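Local coordinates for adenosylmethionine-8-amino-7-oxononanoate aminotransferase (Methanocaldococcus jannaschii, PDB 6ZHK), which probably transfers the amino group of S-adenosyl-L-methionine to 8-amino-7-oxononanoate in biotin biosynthesis, with pyridoxal 5'-phosphate as cofactor, at residues 112-117 / 315-320; 135-140 / 262-267; 250-255 / 285-290; 125-130 / 157-162; 99-104 / 347-352. All blocks are in the same frame, centred on the assembly; numbering follows the deposited sequence.

Contact 1 (112-117 / 315-320); sequences HLTKVF and TTDEIY. With MG (magnesium ion), chain C.
K115 lays its side chain across one face of the Y320 ring, CE 3.5 Å from the ring centroid in a CH-pi contact. In the conformer described, one of two modelled for the lysine, bends at chi2 (-67°) and chi4 (-85°) fold the chain over the ring and carry NZ up above its face toward D317. There NZ lies almost along the ring normal, a long cation-pi contact, while forming a salt bridge to D317 OD1 at 2.9 Å and a hydrogen bond to E19 O of the second subunit. D317 OD1 is gripped twice: T114 OG1 donates to it over 2.7 Å from the opposite face of the carboxylate plane to K115 NZ. T315 O accepts from both T114 N (3.0 Å) and K115 N (3.1 Å), and T315 N returns a bond to K115 O. L113 O binds the magnesium ion with V106 O, P110 O, T109 OG1 and a water. Two consecutive residues opposite T315 make a classic beta bulge, where strand 115-119 joins strand 311-315.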
# COMPACT_ATOMS: atom_id res chain seq x y z
N HIS A 112 -7.84 6.21 -24.65
CA HIS A 112 -9.00 6.62 -23.86
C HIS A 112 -8.61 6.71 -22.38
O HIS A 112 -9.42 7.16 -21.59
CB HIS A 112 -10.20 5.67 -24.00
CG HIS A 112 -9.88 4.28 -23.59
ND1 HIS A 112 -9.10 3.45 -24.36
CD2 HIS A 112 -10.22 3.56 -22.49
CE1 HIS A 112 -8.94 2.29 -23.76
NE2 HIS A 112 -9.61 2.32 -22.60
N LEU A 113 -7.39 6.28 -22.04
CA LEU A 113 -6.98 6.36 -20.63
C LEU A 113 -6.05 7.56 -20.48
O LEU A 113 -4.90 7.59 -20.98
CB LEU A 113 -6.28 5.06 -20.19
CG LEU A 113 -7.11 3.77 -20.32
CD1 LEU A 113 -6.26 2.50 -20.16
CD2 LEU A 113 -8.23 3.73 -19.27
N THR A 114 -6.59 8.56 -19.75
CA THR A 114 -6.13 9.93 -19.80
C THR A 114 -5.85 10.48 -18.41
O THR A 114 -5.45 11.65 -18.28
CB THR A 114 -7.19 10.81 -20.47
OG1 THR A 114 -8.44 10.50 -19.86
CG2 THR A 114 -7.31 10.54 -21.95
N LYS A 115 -6.14 9.72 -17.36
CA LYS A 115 -5.95 10.29 -16.01
C LYS A 115 -5.23 9.26 -15.15
O LYS A 115 -5.41 8.06 -15.38
CB LYS A 115 -7.31 10.59 -15.37
CG LYS A 115 -8.07 11.75 -16.06
CD LYS A 115 -7.35 13.07 -15.86
CE LYS A 115 -8.09 14.27 -16.43
NZ LYS A 115 -7.77 14.44 -17.87
N VAL A 116 -4.44 9.73 -14.18
CA VAL A 116 -3.54 8.85 -13.42
C VAL A 116 -3.76 9.15 -11.94
O VAL A 116 -3.64 10.32 -11.55
CB VAL A 116 -2.04 9.12 -13.77
CG1 VAL A 116 -1.12 8.42 -12.78
CG2 VAL A 116 -1.75 8.63 -15.17
N PHE A 117 -4.11 8.12 -11.15
CA PHE A 117 -4.20 8.26 -9.71
C PHE A 117 -3.16 7.30 -9.13
O PHE A 117 -3.27 6.08 -9.32
CB PHE A 117 -5.62 7.84 -9.24
CG PHE A 117 -5.89 8.24 -7.82
CD1 PHE A 117 -5.27 7.60 -6.76
CD2 PHE A 117 -6.74 9.31 -7.58
CE1 PHE A 117 -5.46 8.06 -5.44
CE2 PHE A 117 -6.96 9.75 -6.28
CZ PHE A 117 -6.29 9.16 -5.23
N THR A 315 -7.79 6.02 -15.60
CA THR A 315 -9.20 6.03 -15.96
C THR A 315 -9.43 6.96 -17.17
O THR A 315 -8.52 7.69 -17.61
CB THR A 315 -10.11 6.52 -14.80
OG1 THR A 315 -9.97 7.94 -14.73
CG2 THR A 315 -9.68 6.04 -13.44
N THR A 316 -10.65 6.87 -17.69
CA THR A 316 -11.21 7.69 -18.75
C THR A 316 -11.58 9.04 -18.16
O THR A 316 -11.69 9.16 -16.94
CB THR A 316 -12.45 7.04 -19.35
OG1 THR A 316 -13.39 6.94 -18.26
CG2 THR A 316 -12.13 5.68 -19.94
N ASP A 317 -11.70 10.06 -19.02
CA ASP A 317 -12.18 11.33 -18.51
C ASP A 317 -13.64 11.20 -18.04
O ASP A 317 -14.07 11.97 -17.17
CB ASP A 317 -12.12 12.43 -19.58
CG ASP A 317 -10.71 12.97 -19.80
OD1 ASP A 317 -9.80 12.68 -19.00
OD2 ASP A 317 -10.57 13.72 -20.77
N GLU A 318 -14.37 10.25 -18.65
CA GLU A 318 -15.78 10.08 -18.30
C GLU A 318 -15.89 9.78 -16.79
O GLU A 318 -16.68 10.37 -16.07
CB GLU A 318 -16.43 9.00 -19.17
CG GLU A 318 -17.79 8.50 -18.68
CD GLU A 318 -19.02 9.43 -18.56
OE1 GLU A 318 -19.01 10.52 -19.22
OE2 GLU A 318 -20.01 9.08 -17.78
N ILE A 319 -15.02 8.90 -16.33
CA ILE A 319 -15.08 8.54 -14.92
C ILE A 319 -14.65 9.72 -14.05
O ILE A 319 -15.34 10.07 -13.10
CB ILE A 319 -14.27 7.27 -14.66
CG1 ILE A 319 -14.95 6.04 -15.29
CG2 ILE A 319 -13.96 7.09 -13.14
CD1 ILE A 319 -16.36 5.76 -14.84
N TYR A 320 -13.51 10.32 -14.39
CA TYR A 320 -12.93 11.41 -13.65
C TYR A 320 -13.94 12.56 -13.53
O TYR A 320 -14.07 13.23 -12.50
CB TYR A 320 -11.65 11.83 -14.40
CG TYR A 320 -10.98 13.12 -14.01
CD1 TYR A 320 -11.43 14.36 -14.49
CD2 TYR A 320 -9.82 13.12 -13.22
CE1 TYR A 320 -10.77 15.55 -14.16
CE2 TYR A 320 -9.14 14.29 -12.91
CZ TYR A 320 -9.62 15.50 -13.39
OH TYR A 320 -8.92 16.64 -13.14
MG MG C . -3.49 6.73 -22.44
O HOH W 1 -11.15 9.56 -21.78
O HOH W 2 -3.85 8.43 -23.65

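Contact 2 (135-140 / 262-267); sequences QYYVLR and DVIFIL
The guanidinium of R140 meets the D262 carboxylate edge to edge, the two planes only 21° apart, while Y137 CE1 lies over one guanidinium face, offset toward the rim. Y137 in turn has Y136 CD2 over the centre of one ring face and R140 NH1 near its plane at the edge. The arginine grips end-on: NH1 reaches D262 OD2 over 2.7 Å and NH2 reaches OD1 over 3.1 Å, both nearly straight and each using a syn lone pair. A single bend at chi3 (71°) in an otherwise extended chain swings the group across to the aspartate. Deeper in, I264 CD1 packs against both tyrosines, 3.6 Å from Y136 CD2 and 3.8 Å from Y137 CE2. Y137 OH receives a weak hydrogen bond from I264 N, and a water 2.6 Å from that hydroxyl donates to D262 OD1. A methionine in place of R140 would probably cost D262 both bonds from helix 122-140 and take away the flat group that Y137 CE1 lies over. R145 makes a second salt bridge to D262 OD2 and a cation-pi contact with Y137, and D142 pairs with R140. With two arginines on it, the D262 carboxylate is likely to stay ionised, and the partly exposed ion pair lies beside the buried packing of I264 on the two tyrosine rings.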
# COMPACT_ATOMS: atom_id res chain seq x y z
N GLN A 135 -18.31 4.84 -6.71
CA GLN A 135 -18.75 6.21 -6.47
C GLN A 135 -19.13 6.90 -7.77
O GLN A 135 -20.05 7.73 -7.76
CB GLN A 135 -17.75 6.99 -5.61
CG GLN A 135 -18.26 8.40 -5.33
CD GLN A 135 -17.43 9.05 -4.27
OE1 GLN A 135 -16.30 8.64 -4.01
NE2 GLN A 135 -17.93 10.18 -3.78
N TYR A 136 -18.53 6.49 -8.89
CA TYR A 136 -18.97 7.01 -10.17
C TYR A 136 -20.50 6.88 -10.30
O TYR A 136 -21.20 7.83 -10.67
CB TYR A 136 -18.31 6.25 -11.31
CG TYR A 136 -18.87 6.48 -12.69
CD1 TYR A 136 -18.55 7.63 -13.44
CD2 TYR A 136 -19.72 5.55 -13.26
CE1 TYR A 136 -19.02 7.80 -14.76
CE2 TYR A 136 -20.20 5.72 -14.57
CZ TYR A 136 -19.89 6.86 -15.28
OH TYR A 136 -20.34 6.99 -16.58
N TYR A 137 -21.02 5.67 -10.06
CA TYR A 137 -22.44 5.44 -10.31
C TYR A 137 -23.28 6.16 -9.27
O TYR A 137 -24.35 6.66 -9.60
CB TYR A 137 -22.79 3.95 -10.31
CG TYR A 137 -22.27 3.23 -11.54
CD1 TYR A 137 -22.83 3.48 -12.79
CD2 TYR A 137 -21.20 2.34 -11.46
CE1 TYR A 137 -22.39 2.82 -13.93
CE2 TYR A 137 -20.76 1.67 -12.60
CZ TYR A 137 -21.34 1.91 -13.83
OH TYR A 137 -20.86 1.25 -14.93
N VAL A 138 -22.81 6.26 -8.02
CA VAL A 138 -23.58 7.04 -7.08
C VAL A 138 -23.71 8.48 -7.58
O VAL A 138 -24.79 9.11 -7.50
CB VAL A 138 -22.87 7.04 -5.72
CG1 VAL A 138 -23.47 8.10 -4.81
CG2 VAL A 138 -22.90 5.66 -5.08
N LEU A 139 -22.61 9.06 -8.06
CA LEU A 139 -22.60 10.45 -8.43
C LEU A 139 -23.43 10.64 -9.70
O LEU A 139 -24.03 11.67 -9.87
CB LEU A 139 -21.15 10.92 -8.70
CG LEU A 139 -20.32 11.14 -7.42
CD1 LEU A 139 -18.86 11.38 -7.77
CD2 LEU A 139 -20.86 12.33 -6.64
N ARG A 140 -23.41 9.65 -10.56
CA ARG A 140 -24.13 9.77 -11.82
C ARG A 140 -25.64 9.59 -11.61
O ARG A 140 -26.44 9.84 -12.52
CB ARG A 140 -23.68 8.67 -12.79
CG ARG A 140 -24.06 8.94 -14.25
CD ARG A 140 -23.50 7.81 -15.11
NE ARG A 140 -24.20 6.51 -14.93
CZ ARG A 140 -24.21 5.55 -15.83
NH1 ARG A 140 -24.92 4.47 -15.61
NH2 ARG A 140 -23.47 5.63 -16.92
N ASP A 262 -23.54 -1.00 -20.15
CA ASP A 262 -23.37 0.15 -19.29
C ASP A 262 -22.74 -0.27 -17.97
O ASP A 262 -23.18 0.22 -16.93
CB ASP A 262 -24.68 0.91 -19.03
CG ASP A 262 -24.50 2.24 -18.31
OD1 ASP A 262 -23.47 2.94 -18.54
OD2 ASP A 262 -25.38 2.55 -17.47
N VAL A 263 -21.75 -1.17 -18.02
CA VAL A 263 -20.99 -1.52 -16.82
C VAL A 263 -19.51 -1.11 -16.98
O VAL A 263 -18.91 -1.35 -18.00
CB VAL A 263 -21.10 -3.02 -16.50
CG1 VAL A 263 -20.22 -3.45 -15.29
CG2 VAL A 263 -22.56 -3.47 -16.36
N ILE A 264 -18.88 -0.55 -15.93
CA ILE A 264 -17.44 -0.25 -15.92
C ILE A 264 -16.63 -1.56 -15.97
O ILE A 264 -16.92 -2.54 -15.25
CB ILE A 264 -17.05 0.58 -14.67
CG1 ILE A 264 -17.33 2.07 -14.90
CG2 ILE A 264 -15.56 0.40 -14.34
CD1 ILE A 264 -17.28 2.88 -13.59
N PHE A 265 -15.58 -1.55 -16.82
CA PHE A 265 -14.71 -2.71 -16.92
C PHE A 265 -13.34 -2.29 -16.38
O PHE A 265 -12.74 -1.33 -16.87
CB PHE A 265 -14.57 -3.20 -18.37
CG PHE A 265 -13.65 -4.39 -18.56
CD1 PHE A 265 -13.58 -5.40 -17.59
CD2 PHE A 265 -12.86 -4.53 -19.69
CE1 PHE A 265 -12.75 -6.50 -17.76
CE2 PHE A 265 -12.00 -5.62 -19.85
CZ PHE A 265 -11.96 -6.60 -18.89
N ILE A 266 -12.87 -3.00 -15.31
CA ILE A 266 -11.58 -2.73 -14.72
C ILE A 266 -10.63 -3.82 -15.15
O ILE A 266 -10.94 -4.98 -14.95
CB ILE A 266 -11.73 -2.75 -13.18
CG1 ILE A 266 -12.79 -1.73 -12.76
CG2 ILE A 266 -10.34 -2.53 -12.58
CD1 ILE A 266 -12.90 -1.64 -11.18
N LEU A 267 -9.47 -3.46 -15.72
CA LEU A 267 -8.50 -4.50 -16.06
C LEU A 267 -7.31 -4.33 -15.12
O LEU A 267 -6.70 -3.25 -15.03
CB LEU A 267 -8.07 -4.37 -17.52
CG LEU A 267 -7.33 -5.57 -18.12
CD1 LEU A 267 -8.30 -6.73 -18.26
CD2 LEU A 267 -6.73 -5.19 -19.50
O HOH W 3 -21.06 2.57 -17.20

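Contact 3 (250-255 / 285-290); sequences YIEGVA and NEELKK
Helices 250-255 and 286-290 run nearly parallel, their N-to-C directions 12° apart and their axes 9.7 Å from each other at closest approach. The backbones come nearest at E252 and L288. N285 stands at the N-cap of the second helix, where its OD1 accepts from L288 N at 2.9 Å. The other end of the same amide is used across the contact: ND2 donates to E252 OE2 over 2.7 Å with an N-H...O angle of 166°. The donor keeps to its own amide plane but meets the oxygen from above the carboxylate plane. One asparagine therefore caps its helix and ties it to the neighbour, its rotation fixed from both ends. E252 bends at chi2 (92°), which brings its carboxylate round to N285. The end of E287 crosses the E252 stem at about a right angle, E287 OE2 lying 3.5 Å from E252 CB. The two like charges do not touch; a water donates to both E252 OE2 and E287 OE1, which probably softens their repulsion. On the buried side L288 spreads its methyls, CD2 going to A255 CB at 3.5 Å and CD1 to I251 CG2 at 4.0 Å. Helix 250-261 forms the crossover between the parallel strands 228-234 and 265-268; I251 and A255 also pack on F265, while V254 turns to helix 211-224.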
# COMPACT_ATOMS: atom_id res chain seq x y z
N TYR A 250 -11.50 -13.64 -25.11
CA TYR A 250 -12.32 -13.64 -23.92
C TYR A 250 -12.50 -12.22 -23.39
O TYR A 250 -13.63 -11.76 -23.18
CB TYR A 250 -11.83 -14.64 -22.87
CG TYR A 250 -12.71 -14.67 -21.64
CD1 TYR A 250 -12.46 -13.81 -20.57
CD2 TYR A 250 -13.69 -15.63 -21.48
CE1 TYR A 250 -13.21 -13.87 -19.41
CE2 TYR A 250 -14.45 -15.71 -20.32
CZ TYR A 250 -14.20 -14.83 -19.28
OH TYR A 250 -14.94 -14.86 -18.13
N ILE A 251 -11.36 -11.54 -23.15
CA ILE A 251 -11.35 -10.18 -22.63
C ILE A 251 -12.10 -9.25 -23.58
O ILE A 251 -12.90 -8.40 -23.15
CB ILE A 251 -9.92 -9.66 -22.37
CG1 ILE A 251 -9.09 -10.60 -21.49
CG2 ILE A 251 -9.98 -8.22 -21.85
CD1 ILE A 251 -9.15 -10.28 -20.03
N GLU A 252 -11.88 -9.42 -24.90
CA GLU A 252 -12.58 -8.59 -25.87
C GLU A 252 -14.09 -8.77 -25.77
O GLU A 252 -14.79 -7.80 -25.85
CB GLU A 252 -12.12 -8.88 -27.32
CG GLU A 252 -10.65 -8.58 -27.54
CD GLU A 252 -9.63 -9.71 -27.33
OE1 GLU A 252 -9.80 -10.59 -26.45
OE2 GLU A 252 -8.64 -9.69 -28.04
N GLY A 253 -14.60 -10.00 -25.65
CA GLY A 253 -16.04 -10.20 -25.57
C GLY A 253 -16.60 -9.65 -24.26
O GLY A 253 -17.71 -9.09 -24.21
N VAL A 254 -15.84 -9.79 -23.17
CA VAL A 254 -16.32 -9.21 -21.90
C VAL A 254 -16.37 -7.69 -22.01
O VAL A 254 -17.35 -7.05 -21.66
CB VAL A 254 -15.44 -9.67 -20.72
CG1 VAL A 254 -15.75 -8.85 -19.48
CG2 VAL A 254 -15.55 -11.16 -20.45
N ALA A 255 -15.31 -7.08 -22.51
CA ALA A 255 -15.31 -5.64 -22.68
C ALA A 255 -16.49 -5.19 -23.53
O ALA A 255 -17.10 -4.16 -23.27
CB ALA A 255 -13.98 -5.21 -23.28
N ASN A 285 -4.45 -3.60 -27.57
CA ASN A 285 -5.18 -4.61 -28.31
C ASN A 285 -6.10 -3.78 -29.18
O ASN A 285 -6.75 -2.87 -28.68
CB ASN A 285 -5.92 -5.49 -27.29
CG ASN A 285 -6.94 -6.43 -27.89
OD1 ASN A 285 -7.86 -6.00 -28.56
ND2 ASN A 285 -6.82 -7.69 -27.57
N GLU A 286 -6.05 -3.99 -30.51
CA GLU A 286 -6.81 -3.07 -31.36
C GLU A 286 -8.29 -3.13 -31.05
O GLU A 286 -8.97 -2.11 -31.10
CB GLU A 286 -6.64 -3.33 -32.87
CG GLU A 286 -5.42 -2.65 -33.50
CD GLU A 286 -4.95 -1.31 -32.94
OE1 GLU A 286 -5.75 -0.30 -32.90
OE2 GLU A 286 -3.76 -1.27 -32.55
N GLU A 287 -8.81 -4.32 -30.74
CA GLU A 287 -10.23 -4.44 -30.48
C GLU A 287 -10.59 -3.68 -29.20
O GLU A 287 -11.54 -2.90 -29.19
CB GLU A 287 -10.58 -5.91 -30.32
CG GLU A 287 -12.06 -6.14 -30.16
CD GLU A 287 -12.55 -7.49 -30.66
OE1 GLU A 287 -11.78 -8.18 -31.35
OE2 GLU A 287 -13.70 -7.86 -30.33
N LEU A 288 -9.81 -3.89 -28.14
CA LEU A 288 -10.08 -3.17 -26.89
C LEU A 288 -9.94 -1.67 -27.08
O LEU A 288 -10.71 -0.86 -26.54
CB LEU A 288 -9.07 -3.68 -25.86
CG LEU A 288 -9.37 -5.08 -25.33
CD1 LEU A 288 -8.34 -5.45 -24.25
CD2 LEU A 288 -10.78 -5.12 -24.71
N LYS A 289 -8.90 -1.26 -27.83
CA LYS A 289 -8.76 0.16 -28.12
C LYS A 289 -10.00 0.75 -28.81
O LYS A 289 -10.46 1.85 -28.51
CB LYS A 289 -7.54 0.46 -28.99
CG LYS A 289 -6.20 0.32 -28.31
CD LYS A 289 -5.13 0.80 -29.30
CE LYS A 289 -3.74 0.46 -28.82
NZ LYS A 289 -2.74 1.27 -29.57
N LYS A 290 -10.56 -0.00 -29.76
CA LYS A 290 -11.72 0.48 -30.51
C LYS A 290 -12.96 0.60 -29.60
O LYS A 290 -13.74 1.54 -29.75
CB LYS A 290 -11.93 -0.40 -31.75
CG LYS A 290 -12.58 0.32 -32.93
CD LYS A 290 -13.93 1.03 -32.68
CE LYS A 290 -14.11 2.38 -33.37
NZ LYS A 290 -13.07 2.69 -34.39
O HOH W 4 -8.88 -8.90 -30.60

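Contact 4 (125-130 / 157-162); sequences AVEIAI and GDTVGA
E127 reaches the start of helix 160-165 by way of a sharp bend: CG stands anti to the carbonyl carbon (chi1 -67°), then chi2 of -101° turns the carboxylate across to T159. There OE2 is held from opposite faces of its plane. T159 OG1 donates to it over 2.6 Å on the anti side, and A162 N comes from well above the plane at 3.1 Å; G161 N adds a weak bond. With chi1 at 50°, the T159 hydroxyl faces the glutamate. G161 has to lack a side chain, since a CB would collide with E127 OE1; I130 CD1 rests 3.4 Å from G161 O. E127 OE1 accepts from V160 N of the second subunit. A leucine in place of E127 would probably leave the T159 hydroxyl and A162 N without this acceptor and break the bond to V160 of that subunit. Each E127 takes backbone N-H groups from helix 160-165 of both chains, a reciprocal pairing across the dimer interface beside A123 of the predicted cofactor site.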
# COMPACT_ATOMS: atom_id res chain seq x y z
N ALA A 125 -4.18 -0.16 -5.90
CA ALA A 125 -4.65 0.36 -7.17
C ALA A 125 -6.03 -0.23 -7.48
O ALA A 125 -6.92 0.45 -7.99
CB ALA A 125 -3.68 -0.01 -8.27
N VAL A 126 -6.21 -1.50 -7.16
CA VAL A 126 -7.50 -2.16 -7.39
C VAL A 126 -8.56 -1.64 -6.40
O VAL A 126 -9.69 -1.38 -6.76
CB VAL A 126 -7.27 -3.69 -7.27
CG1 VAL A 126 -8.58 -4.41 -7.02
CG2 VAL A 126 -6.57 -4.24 -8.50
N GLU A 127 -8.20 -1.38 -5.12
CA GLU A 127 -9.15 -0.83 -4.17
C GLU A 127 -9.61 0.56 -4.63
O GLU A 127 -10.76 0.95 -4.49
CB GLU A 127 -8.47 -0.63 -2.80
CG GLU A 127 -8.08 -1.94 -2.11
CD GLU A 127 -9.01 -2.41 -1.00
OE1 GLU A 127 -9.99 -1.67 -0.71
OE2 GLU A 127 -8.76 -3.52 -0.45
N ILE A 128 -8.71 1.30 -5.28
CA ILE A 128 -9.04 2.63 -5.74
C ILE A 128 -9.95 2.52 -6.96
O ILE A 128 -10.93 3.29 -7.07
CB ILE A 128 -7.75 3.41 -6.06
CG1 ILE A 128 -7.03 3.77 -4.75
CG2 ILE A 128 -8.06 4.66 -6.91
CD1 ILE A 128 -5.53 4.19 -5.01
N ALA A 129 -9.63 1.57 -7.84
CA ALA A 129 -10.48 1.30 -8.99
C ALA A 129 -11.90 0.95 -8.50
O ALA A 129 -12.89 1.40 -9.05
CB ALA A 129 -9.91 0.19 -9.86
N ILE A 130 -11.99 0.06 -7.52
CA ILE A 130 -13.29 -0.35 -6.98
C ILE A 130 -14.05 0.90 -6.53
O ILE A 130 -15.25 1.03 -6.81
CB ILE A 130 -13.10 -1.39 -5.82
CG1 ILE A 130 -12.76 -2.77 -6.38
CG2 ILE A 130 -14.27 -1.45 -4.84
CD1 ILE A 130 -12.26 -3.73 -5.25
N GLY A 157 -5.11 -9.13 -4.98
CA GLY A 157 -4.41 -8.65 -3.80
C GLY A 157 -5.09 -9.10 -2.53
O GLY A 157 -6.14 -9.77 -2.57
N ASP A 158 -4.58 -8.60 -1.39
CA ASP A 158 -4.95 -9.21 -0.12
C ASP A 158 -5.65 -8.25 0.85
O ASP A 158 -6.02 -8.69 1.96
CB ASP A 158 -3.72 -9.73 0.63
CG ASP A 158 -2.92 -10.74 -0.17
OD1 ASP A 158 -3.55 -11.51 -0.91
OD2 ASP A 158 -1.70 -10.62 -0.13
N THR A 159 -5.82 -6.94 0.51
CA THR A 159 -6.65 -6.11 1.37
C THR A 159 -8.13 -6.47 1.16
O THR A 159 -8.48 -7.22 0.26
CB THR A 159 -6.30 -4.64 1.14
OG1 THR A 159 -6.35 -4.45 -0.28
CG2 THR A 159 -4.90 -4.33 1.61
N VAL A 160 -9.01 -5.93 2.00
CA VAL A 160 -10.39 -6.46 2.05
C VAL A 160 -11.13 -6.23 0.72
O VAL A 160 -11.83 -7.10 0.22
CB VAL A 160 -11.14 -5.86 3.24
CG1 VAL A 160 -12.64 -6.11 3.19
CG2 VAL A 160 -10.55 -6.46 4.53
N GLY A 161 -11.01 -5.04 0.15
CA GLY A 161 -11.60 -4.77 -1.15
C GLY A 161 -11.05 -5.66 -2.25
O GLY A 161 -11.85 -6.25 -3.04
N ALA A 162 -9.69 -5.78 -2.29
CA ALA A 162 -9.08 -6.66 -3.29
C ALA A 162 -9.53 -8.11 -3.09
O ALA A 162 -9.78 -8.80 -4.06
CB ALA A 162 -7.55 -6.57 -3.20

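Contact 5 (99-104 / 347-352); sequences ILLAKK and SAALAT
L350 pushes its CD2 methyl into a shallow hollow on helix 99-104, floored by the L101 backbone and flanked by L100 and K104. The methyl comes within 3.6 Å of L101 CA and 4.1 Å of L100 CB, and the K104 CG methylene closes the third side at 4.2 Å. The return bump is L101. With CG anti to the backbone N (chi1 177°) its isobutyl group is thrown across the gap, and the forked end straddles A349 CB, 3.7 Å from CD2 and 3.9 Å from CD1. A349, with only a methyl, leaves room for this fork. C346 and L353 also touch L101, and with A349 and L350 they form the four-residue socket of a knobs-into-holes pair. The segment axes cross at 41° and approach to 9.5 Å. Beyond the pair, L101 continues onto Y118 of strand 115-119 and onto L310, while L100, partly exposed, packs against W16 of the second subunit.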
# COMPACT_ATOMS: atom_id res chain seq x y z
N ILE A 99 4.61 14.51 -12.14
CA ILE A 99 3.96 15.16 -13.27
C ILE A 99 4.53 14.57 -14.55
O ILE A 99 3.78 14.30 -15.50
CB ILE A 99 4.12 16.71 -13.22
CG1 ILE A 99 3.35 17.29 -12.03
CG2 ILE A 99 3.61 17.33 -14.52
CD1 ILE A 99 3.81 18.68 -11.57
N LEU A 100 5.87 14.50 -14.63
CA LEU A 100 6.48 13.96 -15.85
C LEU A 100 6.05 12.51 -16.08
O LEU A 100 5.75 12.07 -17.18
CB LEU A 100 8.01 14.04 -15.72
CG LEU A 100 8.60 15.43 -15.49
CD1 LEU A 100 10.11 15.35 -15.32
CD2 LEU A 100 8.28 16.32 -16.68
N LEU A 101 6.03 11.73 -14.99
CA LEU A 101 5.62 10.35 -15.11
C LEU A 101 4.13 10.22 -15.50
O LEU A 101 3.78 9.31 -16.30
CB LEU A 101 5.85 9.67 -13.74
CG LEU A 101 5.37 8.22 -13.73
CD1 LEU A 101 6.10 7.39 -14.83
CD2 LEU A 101 5.65 7.62 -12.35
N ALA A 102 3.26 11.13 -15.01
CA ALA A 102 1.83 10.94 -15.31
C ALA A 102 1.64 11.15 -16.82
O ALA A 102 0.91 10.44 -17.47
CB ALA A 102 0.93 11.87 -14.51
N LYS A 103 2.33 12.15 -17.37
CA LYS A 103 2.22 12.37 -18.81
C LYS A 103 2.75 11.15 -19.58
O LYS A 103 2.16 10.72 -20.56
CB LYS A 103 2.96 13.65 -19.19
CG LYS A 103 3.03 13.90 -20.72
CD LYS A 103 3.45 15.34 -21.03
CE LYS A 103 3.77 15.59 -22.50
NZ LYS A 103 2.84 14.84 -23.38
N LYS A 104 3.88 10.58 -19.15
CA LYS A 104 4.39 9.43 -19.87
C LYS A 104 3.42 8.26 -19.83
O LYS A 104 3.24 7.54 -20.82
CB LYS A 104 5.72 8.96 -19.28
CG LYS A 104 6.94 9.87 -19.46
CD LYS A 104 7.35 10.19 -20.88
CE LYS A 104 8.80 10.68 -20.93
NZ LYS A 104 9.01 11.52 -22.13
N SER A 347 10.67 8.51 -9.73
CA SER A 347 11.96 8.58 -10.44
C SER A 347 12.34 7.19 -10.99
O SER A 347 12.81 7.13 -12.14
CB SER A 347 13.03 9.14 -9.54
OG SER A 347 13.40 8.16 -8.56
N ALA A 348 12.13 6.09 -10.22
CA ALA A 348 12.43 4.75 -10.71
C ALA A 348 11.59 4.46 -11.95
O ALA A 348 12.09 3.89 -12.94
CB ALA A 348 12.29 3.66 -9.68
N ALA A 349 10.29 4.82 -11.89
CA ALA A 349 9.42 4.51 -13.02
C ALA A 349 9.82 5.29 -14.27
O ALA A 349 9.68 4.77 -15.38
CB ALA A 349 7.96 4.77 -12.69
N LEU A 350 10.18 6.58 -14.10
CA LEU A 350 10.62 7.39 -15.23
C LEU A 350 11.79 6.72 -15.92
O LEU A 350 11.78 6.58 -17.15
CB LEU A 350 10.99 8.81 -14.77
CG LEU A 350 9.81 9.74 -14.52
CD1 LEU A 350 10.27 11.02 -13.80
CD2 LEU A 350 9.09 10.11 -15.83
N ALA A 351 12.78 6.27 -15.11
CA ALA A 351 13.93 5.60 -15.71
C ALA A 351 13.50 4.33 -16.44
O ALA A 351 14.02 4.05 -17.53
CB ALA A 351 15.00 5.25 -14.70
N THR A 352 12.57 3.58 -15.82
CA THR A 352 12.08 2.35 -16.41
C THR A 352 11.51 2.63 -17.80
O THR A 352 11.85 1.90 -18.76
CB THR A 352 11.13 1.59 -15.49
OG1 THR A 352 11.88 1.28 -14.32
CG2 THR A 352 10.64 0.25 -16.04

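In the fold
From the N terminus, helix 96-108 opens contact 5, the outermost loop, which closes only at helix 343-358. Inside it, contact 1 starts at strand 115-119 and closes at 315-320, enclosing the other three. Helix 122-140 then serves both contact 4, closed soon after by helix 160-165, and contact 2, closed at 262-267, so these two cross. Contact 3 crosses contact 2 in turn, since helix 250-261 precedes strand 265-268 and helix 286-291 follows it; contacts 4 and 3 lie in series. F117 packs on I128, I266 on A129, and F265 on A255, joining contacts 1 to 4 round the large mixed sheet. V116 leans on A102, linking contact 5.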